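PDB 4NZK: AlgX/AlgJ SGNH hydrolase-like domain-containing protein from Eubacterium siraeum, which is of unknown function but belongs to the DHHW family of the SGNH hydrolase clan, and is probably a secreted or surface-attached relative of AlgX/AlgJ-type proteins. Local coordinates for residues 65-68 / 73-76; 184-189 / 225-230; 297-300 / 304-307. One frame throughout, in Å; residues are numbered along the deposited sequence. Where two conformers were deposited one is given.

Interaction 1 of 3, residues 65-68 / 73-76; sequences VDID and GISL
I74 of strand 70-75 reaches with its CD1 methyl toward two aliphatic side chains of the neighbouring strand 62-67. The apolar contacts are both loose: I74 CD1 lies 4.4 Å from V65 CG1 and likewise 4.4 Å from I67 CD1. I74 and I67 share one chain shape; in I74 the last methyl is extended (chi2 176°), which carries CD1 away from its own strand and across to its neighbour. V65 and I67, two residues apart, put their side chains on the same face of the hairpin, and P116 of a loop touches both. No hydrogen bond joins 65-68 to 73-76: V65 pairs through its backbone with W72 and I74 with L63, so each of these bonds goes to a residue just outside the other segment. V65 and G73, the nearest CA pair, are 6.7 Å apart. Polar groups are served separately: D66 OD1 accepts from T71 OG1 and forms a salt bridge with R212, while S75 OG bonds to Q62. The chemistry is therefore divided, with I74 meeting V65 and I67 through buried apolar contacts, without a polar bond between the two segments, and the strand pairing supplied by backbone bonds next to them.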
# COMPACT_ATOMS: atom_id res chain seq x y z
N VAL A 65 1.32 17.06 16.30
CA VAL A 65 2.50 17.82 16.71
C VAL A 65 3.01 18.68 15.56
O VAL A 65 2.85 18.32 14.41
CB VAL A 65 3.59 16.83 17.19
CG1 VAL A 65 3.98 15.87 16.09
CG2 VAL A 65 4.79 17.53 17.82
N ASP A 66 3.56 19.85 15.90
CA ASP A 66 4.15 20.70 14.88
C ASP A 66 5.64 20.42 14.74
O ASP A 66 6.39 20.36 15.73
CB ASP A 66 3.90 22.18 15.19
CG ASP A 66 2.44 22.60 15.03
OD1 ASP A 66 1.56 21.75 14.82
OD2 ASP A 66 2.16 23.82 15.13
N ILE A 67 6.07 20.21 13.51
CA ILE A 67 7.48 19.93 13.22
C ILE A 67 7.91 20.85 12.09
O ILE A 67 7.31 20.83 11.01
CB ILE A 67 7.67 18.48 12.75
CG1 ILE A 67 7.15 17.48 13.79
CG2 ILE A 67 9.16 18.20 12.49
CD1 ILE A 67 7.14 16.03 13.29
N ASP A 68 8.91 21.68 12.36
CA ASP A 68 9.45 22.59 11.35
C ASP A 68 8.34 23.42 10.69
O ASP A 68 8.30 23.57 9.46
CB ASP A 68 10.26 21.79 10.31
CG ASP A 68 11.49 21.10 10.93
OD1 ASP A 68 12.09 21.65 11.90
OD2 ASP A 68 11.86 20.01 10.43
N GLY A 73 -0.13 14.67 11.91
CA GLY A 73 -0.84 13.66 12.68
C GLY A 73 -0.09 12.36 12.39
O GLY A 73 0.05 11.98 11.22
N ILE A 74 0.39 11.70 13.46
CA ILE A 74 1.21 10.49 13.37
C ILE A 74 0.63 9.40 14.23
O ILE A 74 0.43 9.58 15.45
CB ILE A 74 2.64 10.79 13.84
CG1 ILE A 74 3.21 11.94 13.00
CG2 ILE A 74 3.50 9.50 13.77
CD1 ILE A 74 4.58 12.41 13.41
N SER A 75 0.38 8.25 13.61
CA SER A 75 -0.18 7.12 14.37
C SER A 75 0.97 6.46 15.15
O SER A 75 2.01 6.12 14.59
CB SER A 75 -0.78 6.09 13.41
OG SER A 75 -1.86 6.56 12.67
N LEU A 76 0.76 6.29 16.45
CA LEU A 76 1.73 5.64 17.31
C LEU A 76 1.57 4.12 17.18
O LEU A 76 0.49 3.60 17.03
CB LEU A 76 1.56 6.11 18.75
CG LEU A 76 1.77 7.64 18.90
CD1 LEU A 76 1.31 8.15 20.25
CD2 LEU A 76 3.20 8.08 18.62

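Interaction 2 of 3, residues 184-189 / 225-230; sequences PVKELS and PSTDYT
K186 lays its aliphatic stem beside S226, with CD 4.0 Å from S226 OG and CE almost as near. Farther along, K186 CE stands 4.4 Å from T227 OG1. These are van der Waals approaches of methylenes to hydroxyls, and no hydrogen bond links the two segments. The K186 chain runs extended as far as CE and then bends at chi4 (-61°), so the methylenes, rather than the ammonium group, flank the serine. S226 holds OG between its backbone N and carbonyl carbon (chi1 68°), which turns the hydroxyl toward the lysine. In the next shell, T227 OG1 is engaged by D300 OD1 in a hydrogen bond, and D300 also touches K186 and P225, so this aspartate borders both sides of the contact. The K186 backbone is tied by its O to Y171 OH of helix 167-180, against which V185 packs as well. On the other side, D228 pairs through its backbone with A276, and Y229 OH bonds to S249 and I250. The whole is a solvent-facing loop-loop contact, joining the connection after helix 167-180 to the lead-in of edge strand 229-234 of the mixed central sheet, in an SGNH-hydrolase-clan alpha/beta fold.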
# COMPACT_ATOMS: atom_id res chain seq x y z
N PRO A 184 12.53 -3.82 -13.47
CA PRO A 184 12.66 -2.51 -12.80
C PRO A 184 11.78 -1.40 -13.34
O PRO A 184 11.48 -1.38 -14.54
CB PRO A 184 14.13 -2.15 -12.97
CG PRO A 184 14.69 -3.15 -13.88
CD PRO A 184 13.82 -4.34 -13.91
N VAL A 185 11.37 -0.49 -12.45
CA VAL A 185 10.57 0.66 -12.80
C VAL A 185 11.36 1.63 -13.69
O VAL A 185 12.61 1.62 -13.74
CB VAL A 185 10.05 1.42 -11.56
CG1 VAL A 185 9.22 0.49 -10.68
CG2 VAL A 185 11.18 2.04 -10.77
N LYS A 186 10.59 2.43 -14.42
CA LYS A 186 11.15 3.57 -15.11
C LYS A 186 11.32 4.73 -14.15
O LYS A 186 10.76 4.74 -13.04
CB LYS A 186 10.24 3.97 -16.26
CG LYS A 186 10.07 2.92 -17.33
CD LYS A 186 9.28 3.47 -18.51
CE LYS A 186 8.99 2.47 -19.60
NZ LYS A 186 10.25 1.94 -20.18
N GLU A 187 12.08 5.71 -14.61
CA GLU A 187 12.27 6.95 -13.91
C GLU A 187 10.93 7.67 -13.72
O GLU A 187 10.07 7.63 -14.58
CB GLU A 187 13.26 7.78 -14.76
CG GLU A 187 14.49 6.91 -15.18
CD GLU A 187 14.67 6.12 -16.60
OE1 GLU A 187 14.05 5.19 -17.32
OE2 GLU A 187 15.84 6.37 -16.91
N LEU A 188 10.78 8.37 -12.58
CA LEU A 188 9.55 9.11 -12.35
C LEU A 188 9.32 10.22 -13.39
O LEU A 188 8.18 10.61 -13.70
CB LEU A 188 9.56 9.64 -10.92
CG LEU A 188 8.29 9.78 -10.17
CD1 LEU A 188 7.32 8.62 -10.31
CD2 LEU A 188 8.59 10.05 -8.70
N SER A 189 10.40 10.70 -14.00
CA SER A 189 10.28 11.73 -15.04
C SER A 189 9.55 11.24 -16.29
O SER A 189 9.09 12.05 -17.09
CB SER A 189 11.65 12.27 -15.45
OG SER A 189 12.28 12.93 -14.38
N PRO A 225 1.59 6.66 -15.50
CA PRO A 225 2.69 6.05 -16.24
C PRO A 225 2.56 6.21 -17.73
O PRO A 225 1.48 6.48 -18.25
CB PRO A 225 2.57 4.56 -15.86
CG PRO A 225 1.11 4.35 -15.53
CD PRO A 225 0.68 5.67 -14.90
N SER A 226 3.67 5.99 -18.41
CA SER A 226 3.77 6.17 -19.86
C SER A 226 3.26 4.98 -20.68
O SER A 226 2.88 5.15 -21.82
CB SER A 226 5.23 6.50 -20.24
OG SER A 226 6.10 5.39 -20.02
N THR A 227 3.25 3.79 -20.09
CA THR A 227 2.80 2.59 -20.79
C THR A 227 1.30 2.55 -20.92
O THR A 227 0.57 2.81 -19.95
CB THR A 227 3.36 1.33 -20.09
OG1 THR A 227 4.79 1.39 -20.05
CG2 THR A 227 2.92 0.01 -20.79
N ASP A 228 0.81 2.21 -22.12
CA ASP A 228 -0.62 2.12 -22.33
C ASP A 228 -1.19 0.91 -21.58
O ASP A 228 -0.51 -0.11 -21.40
CB ASP A 228 -0.96 2.05 -23.83
CG ASP A 228 -2.44 2.20 -24.11
OD1 ASP A 228 -3.10 2.98 -23.40
OD2 ASP A 228 -2.95 1.56 -25.06
N TYR A 229 -2.41 1.05 -21.10
CA TYR A 229 -3.09 -0.04 -20.38
C TYR A 229 -4.62 0.15 -20.46
O TYR A 229 -5.12 1.22 -20.86
CB TYR A 229 -2.65 -0.06 -18.88
CG TYR A 229 -3.29 1.07 -18.09
CD1 TYR A 229 -2.73 2.33 -18.04
CD2 TYR A 229 -4.52 0.90 -17.48
CE1 TYR A 229 -3.34 3.38 -17.36
CE2 TYR A 229 -5.17 1.94 -16.81
CZ TYR A 229 -4.58 3.18 -16.74
OH TYR A 229 -5.24 4.22 -16.11
N THR A 230 -5.33 -0.93 -20.12
CA THR A 230 -6.78 -0.92 -19.97
C THR A 230 -7.13 -1.63 -18.66
O THR A 230 -6.63 -2.72 -18.42
CB THR A 230 -7.51 -1.66 -21.10
OG1 THR A 230 -6.92 -1.36 -22.37
CG2 THR A 230 -8.98 -1.30 -21.07

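Interaction 3 of 3, residues 297-300 / 304-307; sequences FFID and EIYV
I305 pushes its CD1 methyl against the backbone and CB of F298, overlapping the segment of chain that precedes its own strand. The strand, 304-309, belongs to the mixed central sheet of this alpha/beta fold of the SGNH hydrolase clan, running parallel to 282-287 on one side and antiparallel to 270-275 on the other; segment 297-300 belongs to the connection between 282-287 and 304-309. CD1 carries the whole contact. I305 CD1 lies 3.6 Å from F298 O and 3.7 Å from F298 CB, and approaches I299 N at 3.9 Å. The I299 side chain adds a looser touch, its CG1 4.2 Å from I305 CD1, and the two isoleucines cross at about a right angle. In I305, CG1 sits anti to the carbonyl carbon, and chi2 of 150° swings CD1 out to meet the F298-I299 peptide.

The CB of F298 leaves its backbone toward the strand, but the ring leads away, meeting the ring of F177 with planes at about 75° and packing on A174 and C178 of helix 167-180 and on L283 and I285 of the sheet, while I299, whose CB points away from the strand, rests on T275 and I250. Segment 297-300 is thus seated between helix 167-180 and the sheet. F298, I299 and I305 are all buried. Strand pairing is provided by backbone bonds to other strands: I305 bonds to I273, and Y306 to L283 and I285. Within the strand, E304 and Y306 are joined by a side-chain hydrogen bond: Y306 OH donates to E304 OE1 at 2.8 Å, approaching 38° out of the carboxylate plane.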
# COMPACT_ATOMS: atom_id res chain seq x y z
N PHE A 297 2.70 2.26 -10.42
CA PHE A 297 4.14 2.02 -10.65
C PHE A 297 4.45 0.62 -11.12
O PHE A 297 5.61 0.31 -11.31
CB PHE A 297 4.92 2.36 -9.38
CG PHE A 297 4.61 3.73 -8.86
CD1 PHE A 297 4.84 4.85 -9.65
CD2 PHE A 297 4.06 3.91 -7.60
CE1 PHE A 297 4.54 6.13 -9.20
CE2 PHE A 297 3.74 5.18 -7.16
CZ PHE A 297 3.98 6.29 -7.95
N PHE A 298 3.42 -0.21 -11.29
CA PHE A 298 3.62 -1.56 -11.84
C PHE A 298 3.24 -1.70 -13.30
O PHE A 298 3.62 -2.68 -13.96
CB PHE A 298 2.83 -2.60 -11.04
CG PHE A 298 3.21 -2.68 -9.59
CD1 PHE A 298 4.50 -2.51 -9.18
CD2 PHE A 298 2.24 -2.95 -8.64
CE1 PHE A 298 4.83 -2.63 -7.83
CE2 PHE A 298 2.56 -3.05 -7.31
CZ PHE A 298 3.85 -2.89 -6.91
N ILE A 299 2.53 -0.71 -13.82
CA ILE A 299 1.97 -0.77 -15.18
C ILE A 299 3.05 -0.92 -16.25
O ILE A 299 2.88 -1.66 -17.21
CB ILE A 299 1.06 0.45 -15.43
CG1 ILE A 299 -0.27 0.19 -14.65
CG2 ILE A 299 0.80 0.64 -16.91
CD1 ILE A 299 -1.22 1.34 -14.57
N ASP A 300 4.18 -0.25 -16.05
CA ASP A 300 5.26 -0.31 -17.02
C ASP A 300 5.95 -1.69 -17.00
O ASP A 300 6.68 -2.00 -17.93
CB ASP A 300 6.34 0.76 -16.76
CG ASP A 300 5.86 2.24 -16.93
OD1 ASP A 300 4.98 2.55 -17.77
OD2 ASP A 300 6.41 3.10 -16.18
N GLU A 304 0.03 -8.15 -17.04
CA GLU A 304 -1.27 -8.08 -16.37
C GLU A 304 -1.05 -7.86 -14.90
O GLU A 304 -0.07 -8.36 -14.33
CB GLU A 304 -2.13 -9.36 -16.55
CG GLU A 304 -2.48 -9.71 -17.99
CD GLU A 304 -3.37 -10.93 -18.15
OE1 GLU A 304 -3.76 -11.63 -17.17
OE2 GLU A 304 -3.69 -11.20 -19.32
N ILE A 305 -1.97 -7.10 -14.31
CA ILE A 305 -1.98 -6.85 -12.89
C ILE A 305 -3.38 -7.05 -12.37
O ILE A 305 -4.31 -6.44 -12.86
CB ILE A 305 -1.48 -5.44 -12.53
CG1 ILE A 305 -0.06 -5.20 -13.07
CG2 ILE A 305 -1.45 -5.25 -11.02
CD1 ILE A 305 0.20 -3.77 -13.41
N TYR A 306 -3.51 -7.87 -11.34
CA TYR A 306 -4.78 -8.05 -10.64
C TYR A 306 -4.64 -7.45 -9.25
O TYR A 306 -3.73 -7.78 -8.53
CB TYR A 306 -5.16 -9.53 -10.52
CG TYR A 306 -5.39 -10.20 -11.86
CD1 TYR A 306 -4.33 -10.52 -12.68
CD2 TYR A 306 -6.67 -10.53 -12.28
CE1 TYR A 306 -4.53 -11.12 -13.91
CE2 TYR A 306 -6.88 -11.15 -13.51
CZ TYR A 306 -5.80 -11.45 -14.31
OH TYR A 306 -6.00 -12.04 -15.53
N VAL A 307 -5.56 -6.57 -8.91
CA VAL A 307 -5.49 -5.81 -7.67
C VAL A 307 -6.64 -6.26 -6.78
O VAL A 307 -7.82 -6.06 -7.11
CB VAL A 307 -5.57 -4.29 -7.87
CG1 VAL A 307 -5.24 -3.59 -6.56
CG2 VAL A 307 -4.64 -3.83 -8.97

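Overall arrangement
Interactions 2 and 3 adjoin, their centres about 10 Å apart, and both reach the mixed central sheet. T227 OG1 lies 2.6 Å from D300 OD1, while K186 CD comes within 3.7 Å of D300 OD2, so segment 297-300 borders both segments of interaction 2. V185 CG1 packs 3.7 Å from F297 O, extending the junction toward helix 167-180. Interaction 2 is a surface contact, interaction 3 a buried one. Interaction 1 stands apart in the separate three-stranded antiparallel sheet. Its centre is about 33 Å from each of the others, with nearest atoms about 20 Å from interaction 3, which lies across the chain's centre from it.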